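Local coordinates for uncharacterized protein Atu2773 (Agrobacterium tumefaciens, PDB 2QV5), which is of unknown function but belongs to the divergent polysaccharide deacetylase family, so it may act on carbohydrate substrates, at residues P87-G92 and L103-P108; T127-Y132 and L156-D161; R136-Q141 and A165-G170; G181-L186 and I214-A219. All blocks are in the same frame, centred on the assembly; numbering follows the deposited sequence.

Interaction 1 (P87-G92 and L103-P108)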
# COMPACT_ATOMS: atom_id res chain seq x y z
N PRO A 87 -4.28 9.10 -4.43
CA PRO A 87 -3.50 10.31 -4.75
C PRO A 87 -3.72 11.44 -3.73
O PRO A 87 -4.85 11.85 -3.50
CB PRO A 87 -4.00 10.71 -6.14
CG PRO A 87 -5.34 10.10 -6.27
CD PRO A 87 -5.32 8.84 -5.45
N LEU A 88 -2.63 11.91 -3.12
CA LEU A 88 -2.68 12.98 -2.11
C LEU A 88 -1.76 14.13 -2.50
O LEU A 88 -0.77 13.92 -3.20
CB LEU A 88 -2.30 12.45 -0.73
CG LEU A 88 -3.04 11.28 -0.07
CD1 LEU A 88 -2.41 11.04 1.29
CD2 LEU A 88 -4.52 11.56 0.10
N GLU A 89 -2.07 15.34 -2.03
CA GLU A 89 -1.37 16.56 -2.50
C GLU A 89 0.11 16.57 -2.15
O GLU A 89 0.46 16.55 -0.97
CB GLU A 89 -2.04 17.83 -1.97
CG GLU A 89 -1.58 19.11 -2.67
CD GLU A 89 -2.00 20.37 -1.94
OE1 GLU A 89 -3.02 20.34 -1.22
OE2 GLU A 89 -1.30 21.40 -2.08
N PRO A 90 0.98 16.61 -3.17
CA PRO A 90 2.42 16.72 -2.94
C PRO A 90 2.84 18.18 -2.71
O PRO A 90 2.00 19.08 -2.83
CB PRO A 90 3.01 16.18 -4.24
CG PRO A 90 1.99 16.53 -5.29
CD PRO A 90 0.65 16.58 -4.61
N PHE A 91 4.11 18.40 -2.39
CA PHE A 91 4.64 19.76 -2.21
C PHE A 91 4.71 20.59 -3.50
O PHE A 91 4.63 21.82 -3.46
CB PHE A 91 6.01 19.72 -1.54
CG PHE A 91 5.95 19.57 -0.05
CD1 PHE A 91 5.38 20.56 0.74
CD2 PHE A 91 6.46 18.43 0.57
CE1 PHE A 91 5.31 20.42 2.12
CE2 PHE A 91 6.40 18.28 1.95
CZ PHE A 91 5.82 19.28 2.73
N GLY A 92 4.85 19.91 -4.64
CA GLY A 92 4.99 20.59 -5.93
C GLY A 92 3.71 20.83 -6.71
O GLY A 92 3.74 20.90 -7.93
N LEU A 103 -6.50 14.42 -3.33
CA LEU A 103 -7.01 15.09 -2.13
C LEU A 103 -6.11 16.28 -1.81
O LEU A 103 -4.88 16.18 -1.88
CB LEU A 103 -7.11 14.11 -0.94
CG LEU A 103 -8.29 13.11 -0.88
CD1 LEU A 103 -8.39 12.18 -2.06
CD2 LEU A 103 -8.20 12.28 0.39
N LEU A 104 -6.73 17.42 -1.50
CA LEU A 104 -6.02 18.68 -1.32
C LEU A 104 -6.17 19.21 0.10
O LEU A 104 -7.27 19.20 0.66
CB LEU A 104 -6.50 19.73 -2.34
CG LEU A 104 -6.45 19.33 -3.82
CD1 LEU A 104 -7.14 20.36 -4.70
CD2 LEU A 104 -5.02 19.08 -4.28
N ALA A 105 -5.05 19.67 0.66
CA ALA A 105 -4.98 20.15 2.04
C ALA A 105 -5.94 21.30 2.37
O ALA A 105 -6.47 21.36 3.49
CB ALA A 105 -3.54 20.53 2.39
N GLY A 106 -6.18 22.19 1.41
CA GLY A 106 -7.01 23.38 1.64
C GLY A 106 -8.51 23.21 1.44
O GLY A 106 -9.29 24.06 1.85
N ASP A 107 -8.90 22.10 0.81
CA ASP A 107 -10.31 21.81 0.53
C ASP A 107 -11.06 21.35 1.78
O ASP A 107 -10.45 20.77 2.68
CB ASP A 107 -10.42 20.77 -0.59
CG ASP A 107 -10.46 21.40 -1.98
OD1 ASP A 107 -10.97 22.54 -2.11
OD2 ASP A 107 -9.99 20.76 -2.94
N PRO A 108 -12.39 21.63 1.86
CA PRO A 108 -13.16 21.18 3.02
C PRO A 108 -13.33 19.67 3.03
O PRO A 108 -13.22 19.03 1.98
CB PRO A 108 -14.52 21.87 2.83
CG PRO A 108 -14.64 22.06 1.36
CD PRO A 108 -13.25 22.35 0.89
O HOH W 1 -4.47 22.60 -0.90
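Leu88 and Leu103 pair through a single beta bridge, their CA atoms 4.8 Å apart, in which Leu103 N donates to Pro87 O (3.1 Å) and Glu89 N makes a weak, bent bond to Leu103 O. Beyond it the side chain of Glu89 takes over from the backbone. Its CG lies anti to the backbone N (chi1 -166°) and the chain continues extended, which carries the carboxylate across to Ala105. There OE1 accepts from Ala105 N at 2.8 Å, met nearly end-on to its C-O bond, and a water 2.7 Å from Glu89 OE1 donates to the same oxygen while accepting from Gly106 N. Two consecutive backbone amides are therefore tied to one carboxylate oxygen, directly and through water. Leu104 crosses the stem of Glu89 at about a right angle, its CD2 3.8 Å from Glu89 CG, and flanks the aliphatic part of the acid. The side chains of Leu88 and Leu103 cross obliquely, with Leu88 CD2 resting against both CB and CD2 of Leu103, 3.8 Å from each. Phe137 adds to the packing on Leu103, and Arg136 touches Glu89. Leu104 to Asp107 form a type I turn, after which Pro108 stands at the N-cap position of helix 109-120. The contact closes the long strand-to-helix loop at the C-terminal end of strand 82-88, one of the beta-alpha connections of the parallel alpha/beta fold.

Interaction 2 (T127-Y132 and L156-D161)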
# COMPACT_ATOMS: atom_id res chain seq x y z
N THR A 127 -7.41 -4.64 1.24
CA THR A 127 -7.39 -4.69 2.70
C THR A 127 -7.19 -3.31 3.27
O THR A 127 -7.45 -3.07 4.44
CB THR A 127 -6.25 -5.57 3.27
OG1 THR A 127 -5.00 -5.23 2.63
CG2 THR A 127 -6.56 -7.03 3.07
N GLY A 128 -6.67 -2.41 2.45
CA GLY A 128 -6.41 -1.09 2.96
C GLY A 128 -5.99 -0.13 1.89
O GLY A 128 -5.97 -0.48 0.70
N VAL A 129 -5.62 1.07 2.32
CA VAL A 129 -5.21 2.12 1.41
C VAL A 129 -3.78 2.53 1.72
O VAL A 129 -3.29 2.37 2.85
CB VAL A 129 -6.15 3.37 1.45
CG1 VAL A 129 -7.61 2.99 1.20
CG2 VAL A 129 -6.02 4.10 2.77
N MET A 130 -3.10 3.06 0.71
CA MET A 130 -1.79 3.66 0.93
C MET A 130 -1.74 5.00 0.20
O MET A 130 -2.49 5.22 -0.74
CB MET A 130 -0.64 2.71 0.53
CG MET A 130 -0.65 2.21 -0.91
SD MET A 130 0.74 1.13 -1.43
CE MET A 130 2.11 1.82 -0.53
N ASN A 131 -0.88 5.90 0.67
CA ASN A 131 -0.75 7.20 0.03
C ASN A 131 0.04 7.06 -1.26
O ASN A 131 0.97 6.26 -1.34
CB ASN A 131 -0.04 8.21 0.95
CG ASN A 131 1.34 7.76 1.35
OD1 ASN A 131 1.50 6.73 2.02
ND2 ASN A 131 2.35 8.51 0.94
N TYR A 132 -0.37 7.81 -2.28
CA TYR A 132 0.50 8.11 -3.39
C TYR A 132 0.87 9.57 -3.21
O TYR A 132 -0.02 10.44 -3.21
CB TYR A 132 -0.16 7.87 -4.75
CG TYR A 132 0.75 8.28 -5.89
CD1 TYR A 132 2.03 7.74 -6.02
CD2 TYR A 132 0.34 9.24 -6.82
CE1 TYR A 132 2.88 8.13 -7.06
CE2 TYR A 132 1.18 9.64 -7.87
CZ TYR A 132 2.45 9.08 -7.98
OH TYR A 132 3.29 9.47 -9.00
N LEU A 156 -10.69 -0.67 7.07
CA LEU A 156 -9.50 -0.71 6.22
C LEU A 156 -8.28 -0.26 7.01
O LEU A 156 -8.38 0.57 7.93
CB LEU A 156 -9.68 0.22 5.01
CG LEU A 156 -10.81 -0.04 4.02
CD1 LEU A 156 -11.16 1.24 3.24
CD2 LEU A 156 -10.41 -1.16 3.07
N LEU A 157 -7.12 -0.79 6.64
CA LEU A 157 -5.85 -0.35 7.21
C LEU A 157 -5.31 0.81 6.39
O LEU A 157 -5.68 0.95 5.23
CB LEU A 157 -4.83 -1.49 7.23
CG LEU A 157 -4.27 -2.08 5.93
CD1 LEU A 157 -3.04 -1.33 5.42
CD2 LEU A 157 -3.89 -3.49 6.23
N PHE A 158 -4.44 1.62 6.99
CA PHE A 158 -3.76 2.73 6.30
C PHE A 158 -2.25 2.47 6.33
O PHE A 158 -1.63 2.41 7.39
CB PHE A 158 -4.11 4.06 7.01
CG PHE A 158 -3.60 5.30 6.31
CD1 PHE A 158 -4.44 6.05 5.50
CD2 PHE A 158 -2.29 5.73 6.50
CE1 PHE A 158 -3.98 7.20 4.86
CE2 PHE A 158 -1.81 6.87 5.86
CZ PHE A 158 -2.66 7.61 5.04
N LEU A 159 -1.65 2.32 5.16
CA LEU A 159 -0.21 2.17 5.06
C LEU A 159 0.39 3.49 4.58
O LEU A 159 0.07 3.99 3.50
CB LEU A 159 0.15 1.00 4.13
CG LEU A 159 1.65 0.75 3.91
CD1 LEU A 159 2.33 0.21 5.17
CD2 LEU A 159 1.89 -0.16 2.75
N ASP A 160 1.23 4.09 5.40
CA ASP A 160 1.90 5.32 5.03
C ASP A 160 3.26 4.91 4.46
O ASP A 160 4.01 4.16 5.10
CB ASP A 160 2.01 6.22 6.27
CG ASP A 160 2.52 7.63 5.96
OD1 ASP A 160 3.53 7.79 5.24
OD2 ASP A 160 1.93 8.60 6.49
N ASP A 161 3.59 5.39 3.27
CA ASP A 161 4.84 4.94 2.61
C ASP A 161 6.15 5.48 3.24
O ASP A 161 7.24 5.04 2.88
CB ASP A 161 4.79 5.15 1.09
CG ASP A 161 4.99 6.60 0.68
OD1 ASP A 161 4.92 7.51 1.53
OD2 ASP A 161 5.21 6.83 -0.53
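Asn131 of strand 128-131 reaches across to Asp161, which follows the parallel strand 157-160. Its CB packs on Leu88 of the neighbouring strand, and CG is held between the backbone N and the carbonyl carbon (chi1 59°), which turns the amide toward the second strand and sets Asn131 CG 3.6 Å from Asp161 OD1. At the tip, OD1 accepts from Asp161 N at 2.8 Å, in the carbonyl plane on a lone pair, and so takes the place of a backbone carbonyl in the ladder. ND2 donates to Asp161 OD1, also at 2.8 Å and nearly straight (170°). This hydrogen bond lies in the amide plane but meets Asp161 OD1 from above the carboxylate; the two planes are 88° apart. Both ends of the amide are thus engaged by one residue, which fixes which end is oxygen; ND2 also bonds to Leu133 O and packs on Leu138 CD1, and Asp161 OD1 bonds to Ser163. Before this side-chain bridge the ladder is regular: Leu157 N to Thr127 O, Val129 N to Leu157 O and Leu159 N to Val129 O, the last 2.8 Å long. On one face Met130 and Leu159 run side by side, and the bend at chi3 brings Met130 CE to 3.8 Å from Leu159 CD2. On the other, Val129 CG2 meets Phe158 CD1 obliquely at 3.7 Å. Helix 141-153 covers this Val129 and Phe158 face through Ile151 and Met148, completing a beta-alpha-beta unit, while strands 82-88 and 180-186 flank the pair within the parallel sheet.

Interaction 3 (R136-Q141 and A165-G170); sequences RFLAEQ and AQSLSG
Leu168 lays its side chain over the backbone of Leu138 to Gln141. CD1 does most of the touching: it lies 3.4 Å from Ala139 O, 3.5 Å from Gln141 N and 3.8 Å from Gln141 CB, so one methyl covers the start of helix 141-153. CG stands anti to the carbonyl carbon (chi1 -72°), which puts CG and CD1 beside Leu138 O and Ala139 O, and Leu168 CB is 3.4 Å from Leu138 O. That same oxygen accepts the one hydrogen bond across the contact, from Leu168 N at 2.9 Å. The amide approaches 37° above the carbonyl plane, away from the lone-pair directions. A step earlier, Ser167 packs beside Leu138, its OG 3.6 Å from Leu138 CB. This hydroxyl is tied to Asp160 of strand 157-160 and also receives a weak bond from Ser169 N. Leu138 itself is buried, wedged against Leu88, Leu144 and Phe158, whereas Ala139 lies nearer the surface, with its CB 3.9 Å from Gln166 O. Gln141 meets Leu168 CD1 with its CB; beyond CB the chain, bent at chi2, carries the amide to a weak hydrogen bond between NE2 and Glu145. Glu140 and Leu168 each occupy the N-cap position of a helix, 141-153 and 169-176 respectively. The contact joins two successive beta-alpha loops at the C-terminal ends of neighbouring parallel strands 128-131 and 157-160, as the alpha/beta topology of repeated beta-alpha units brings them together.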
# COMPACT_ATOMS: atom_id res chain seq x y z
N ARG A 136 2.54 17.39 1.14
CA ARG A 136 1.78 18.49 1.72
C ARG A 136 0.61 17.98 2.57
O ARG A 136 0.45 18.42 3.72
CB ARG A 136 1.29 19.44 0.62
CG ARG A 136 0.34 20.58 1.05
CD ARG A 136 1.04 21.68 1.86
NE ARG A 136 2.20 22.25 1.17
CZ ARG A 136 2.21 23.41 0.52
NH1 ARG A 136 1.12 24.17 0.46
NH2 ARG A 136 3.33 23.82 -0.07
N PHE A 137 -0.17 17.05 2.02
CA PHE A 137 -1.40 16.56 2.65
C PHE A 137 -1.20 15.89 4.02
O PHE A 137 -1.96 16.14 4.96
CB PHE A 137 -2.15 15.61 1.71
CG PHE A 137 -3.59 15.39 2.08
CD1 PHE A 137 -4.58 16.24 1.59
CD2 PHE A 137 -3.97 14.34 2.91
CE1 PHE A 137 -5.91 16.05 1.93
CE2 PHE A 137 -5.30 14.14 3.25
CZ PHE A 137 -6.27 14.99 2.75
N LEU A 138 -0.17 15.05 4.12
CA LEU A 138 0.07 14.24 5.32
C LEU A 138 0.51 15.04 6.54
O LEU A 138 0.34 14.59 7.67
CB LEU A 138 1.05 13.09 5.02
CG LEU A 138 0.57 12.02 4.03
CD1 LEU A 138 1.74 11.17 3.51
CD2 LEU A 138 -0.58 11.15 4.59
N ALA A 139 1.06 16.23 6.30
CA ALA A 139 1.48 17.13 7.37
C ALA A 139 0.35 18.04 7.90
O ALA A 139 0.57 18.84 8.82
CB ALA A 139 2.68 17.97 6.90
N GLU A 140 -0.85 17.92 7.33
CA GLU A 140 -1.98 18.78 7.68
C GLU A 140 -3.10 18.06 8.43
O GLU A 140 -3.92 17.38 7.81
CB GLU A 140 -2.53 19.46 6.43
CG GLU A 140 -1.51 20.32 5.67
CD GLU A 140 -1.15 21.60 6.40
OE1 GLU A 140 -2.05 22.46 6.57
OE2 GLU A 140 0.03 21.75 6.79
N GLN A 141 -3.11 18.22 9.76
CA GLN A 141 -4.03 17.51 10.67
C GLN A 141 -5.49 17.65 10.26
O GLN A 141 -6.20 16.65 10.18
CB GLN A 141 -3.81 18.00 12.11
CG GLN A 141 -4.93 17.68 13.11
CD GLN A 141 -4.66 16.44 13.94
OE1 GLN A 141 -3.55 15.89 13.93
NE2 GLN A 141 -5.67 16.01 14.67
N ALA A 165 8.64 12.77 6.41
CA ALA A 165 9.00 12.64 7.82
C ALA A 165 8.07 13.43 8.74
O ALA A 165 7.96 13.14 9.94
CB ALA A 165 10.46 13.04 8.03
N GLN A 166 7.38 14.42 8.17
CA GLN A 166 6.45 15.26 8.92
C GLN A 166 5.02 14.71 8.95
O GLN A 166 4.11 15.36 9.49
CB GLN A 166 6.46 16.69 8.36
CG GLN A 166 7.84 17.36 8.42
CD GLN A 166 8.48 17.25 9.80
OE1 GLN A 166 7.92 17.73 10.79
NE2 GLN A 166 9.65 16.62 9.85
N SER A 167 4.83 13.52 8.38
CA SER A 167 3.51 12.89 8.27
C SER A 167 2.87 12.68 9.64
O SER A 167 3.53 12.24 10.59
CB SER A 167 3.58 11.57 7.52
OG SER A 167 2.35 10.88 7.61
N LEU A 168 1.58 12.99 9.71
CA LEU A 168 0.82 12.96 10.95
C LEU A 168 -0.04 11.73 11.07
O LEU A 168 -0.82 11.62 12.01
CB LEU A 168 -0.06 14.21 11.04
CG LEU A 168 0.66 15.53 11.32
CD1 LEU A 168 -0.33 16.66 11.21
CD2 LEU A 168 1.31 15.50 12.71
N SER A 169 0.10 10.79 10.13
CA SER A 169 -0.78 9.62 10.07
C SER A 169 -0.62 8.66 11.25
O SER A 169 -1.59 8.01 11.65
CB SER A 169 -0.62 8.88 8.73
OG SER A 169 0.57 8.12 8.70
N GLY A 170 0.59 8.57 11.79
CA GLY A 170 0.85 7.71 12.95
C GLY A 170 0.18 8.22 14.21
O GLY A 170 -0.45 7.44 14.96

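Interaction 4 (G181-L186 and I214-A219); sequences GFADVL and IGVASA
Ile214 O is gripped by two successive amides, Asp184 N at 2.8 Å and Val185 N at 3.2 Å. Both donors lie in its carbonyl plane. The Asp184 side chain adds a bond in the reverse sense: with CG anti to the carbonyl carbon (chi1 -63°), OD2 accepts from Ile214 N at 2.8 Å. This N-H meets the anti side of the carboxylate, 21° out of its plane. Asp184 therefore holds both polar backbone groups of Ile214, one with its main chain and one with its side chain, where strand 180-186 is interrupted at Ala183 and Asp184. Val185 and Leu186 then pair in parallel with Gly215 and Val216, Val216 N donating to Val185 O at 2.9 Å. The two strands and helix 193-210 between them form a beta-alpha-beta unit of the parallel sheet, and the helix packs on Val185 through Lys199, Leu203 and Ile206. Ala183 CB rests against both methyls of Val216, 3.7 Å from CG1 and 3.9 Å from CG2, and also borders Ile214 CG2. Leu186, with CG anti to its amide nitrogen (chi1 168°), sends CD1 to within 3.9 Å of Val216 O. The far branch of Ile214 ends with CD1 near Phe182 O, and Leu159 of strand 157-160 touches the same isoleucine. On its other edge strand 212-218 bonds to strand 30-39, Gly215 pairing with Ala33 and Val35.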
# COMPACT_ATOMS: atom_id res chain seq x y z
N GLY A 181 0.28 1.63 9.68
CA GLY A 181 1.68 1.23 9.70
C GLY A 181 2.49 2.11 8.76
O GLY A 181 1.97 2.63 7.77
N PHE A 182 3.76 2.29 9.10
CA PHE A 182 4.72 3.01 8.25
C PHE A 182 5.57 1.97 7.56
O PHE A 182 5.95 0.96 8.19
CB PHE A 182 5.64 3.89 9.11
CG PHE A 182 5.03 5.20 9.56
CD1 PHE A 182 4.83 6.24 8.66
CD2 PHE A 182 4.70 5.40 10.90
CE1 PHE A 182 4.29 7.45 9.08
CE2 PHE A 182 4.15 6.62 11.33
CZ PHE A 182 3.95 7.64 10.42
N ALA A 183 5.87 2.18 6.28
CA ALA A 183 6.88 1.38 5.61
C ALA A 183 8.21 1.69 6.27
O ALA A 183 8.49 2.85 6.59
CB ALA A 183 6.95 1.70 4.12
N ASP A 184 8.99 0.64 6.48
CA ASP A 184 10.33 0.74 7.05
C ASP A 184 11.38 1.12 6.01
O ASP A 184 12.34 1.83 6.33
CB ASP A 184 10.72 -0.59 7.69
CG ASP A 184 9.83 -0.97 8.86
OD1 ASP A 184 10.12 -0.56 10.00
OD2 ASP A 184 8.83 -1.70 8.64
N VAL A 185 11.24 0.62 4.78
CA VAL A 185 12.26 0.81 3.75
C VAL A 185 11.60 1.12 2.40
O VAL A 185 10.67 0.42 2.00
CB VAL A 185 13.15 -0.47 3.58
CG1 VAL A 185 14.31 -0.23 2.61
CG2 VAL A 185 13.68 -0.95 4.93
N LEU A 186 12.08 2.17 1.72
CA LEU A 186 11.80 2.37 0.30
C LEU A 186 12.87 1.61 -0.50
O LEU A 186 14.06 1.94 -0.45
CB LEU A 186 11.78 3.85 -0.07
CG LEU A 186 11.78 4.24 -1.56
CD1 LEU A 186 10.50 3.81 -2.28
CD2 LEU A 186 12.03 5.74 -1.73
N ILE A 214 8.21 -3.70 6.74
CA ILE A 214 7.49 -3.46 5.49
C ILE A 214 8.39 -2.68 4.54
O ILE A 214 8.94 -1.64 4.91
CB ILE A 214 6.19 -2.66 5.71
CG1 ILE A 214 5.21 -3.42 6.62
CG2 ILE A 214 5.53 -2.31 4.36
CD1 ILE A 214 4.06 -2.56 7.18
N GLY A 215 8.57 -3.21 3.32
CA GLY A 215 9.25 -2.50 2.25
C GLY A 215 8.26 -2.09 1.18
O GLY A 215 7.26 -2.78 0.96
N VAL A 216 8.51 -0.95 0.54
CA VAL A 216 7.65 -0.49 -0.56
C VAL A 216 8.48 -0.27 -1.82
O VAL A 216 9.66 0.09 -1.75
CB VAL A 216 6.82 0.78 -0.20
CG1 VAL A 216 5.75 0.46 0.84
CG2 VAL A 216 7.71 1.91 0.30
N ALA A 217 7.87 -0.54 -2.97
CA ALA A 217 8.47 -0.30 -4.27
C ALA A 217 7.37 0.03 -5.29
O ALA A 217 6.18 -0.12 -5.00
CB ALA A 217 9.27 -1.50 -4.72
N SER A 218 7.78 0.51 -6.46
CA SER A 218 6.89 0.73 -7.60
C SER A 218 7.14 -0.37 -8.60
O SER A 218 8.16 -1.07 -8.50
CB SER A 218 7.17 2.09 -8.24
OG SER A 218 6.79 3.13 -7.36
N ALA A 219 6.23 -0.53 -9.57
CA ALA A 219 6.34 -1.59 -10.57
C ALA A 219 7.28 -1.25 -11.75
O ALA A 219 6.89 -1.33 -12.91
CB ALA A 219 4.95 -2.00 -11.08

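How the interactions relate
Interactions 1, 2 and 4 all reach one parallel sheet, and interaction 3 ties together loops that leave it. Interactions 1 and 2 lie on neighbouring strands 82-88 and 128-131 and touch where Leu88 N is 3.0 Å from Tyr132 O. Interactions 2 and 4 meet where Asp160 N lies 2.9 Å from Gly181 O. Asp160 also links interaction 2 to interaction 3, its OD2 being 2.6 Å from both Ser167 OG and Ser169 OG. Glu89 O and Phe137 N, 3.1 Å apart, connect interactions 1 and 3. Phe182 of interaction 4 touches Gly170 and Ser169 of interaction 3. Interactions 1 and 4 remain apart, about 11 Å between nearest atoms.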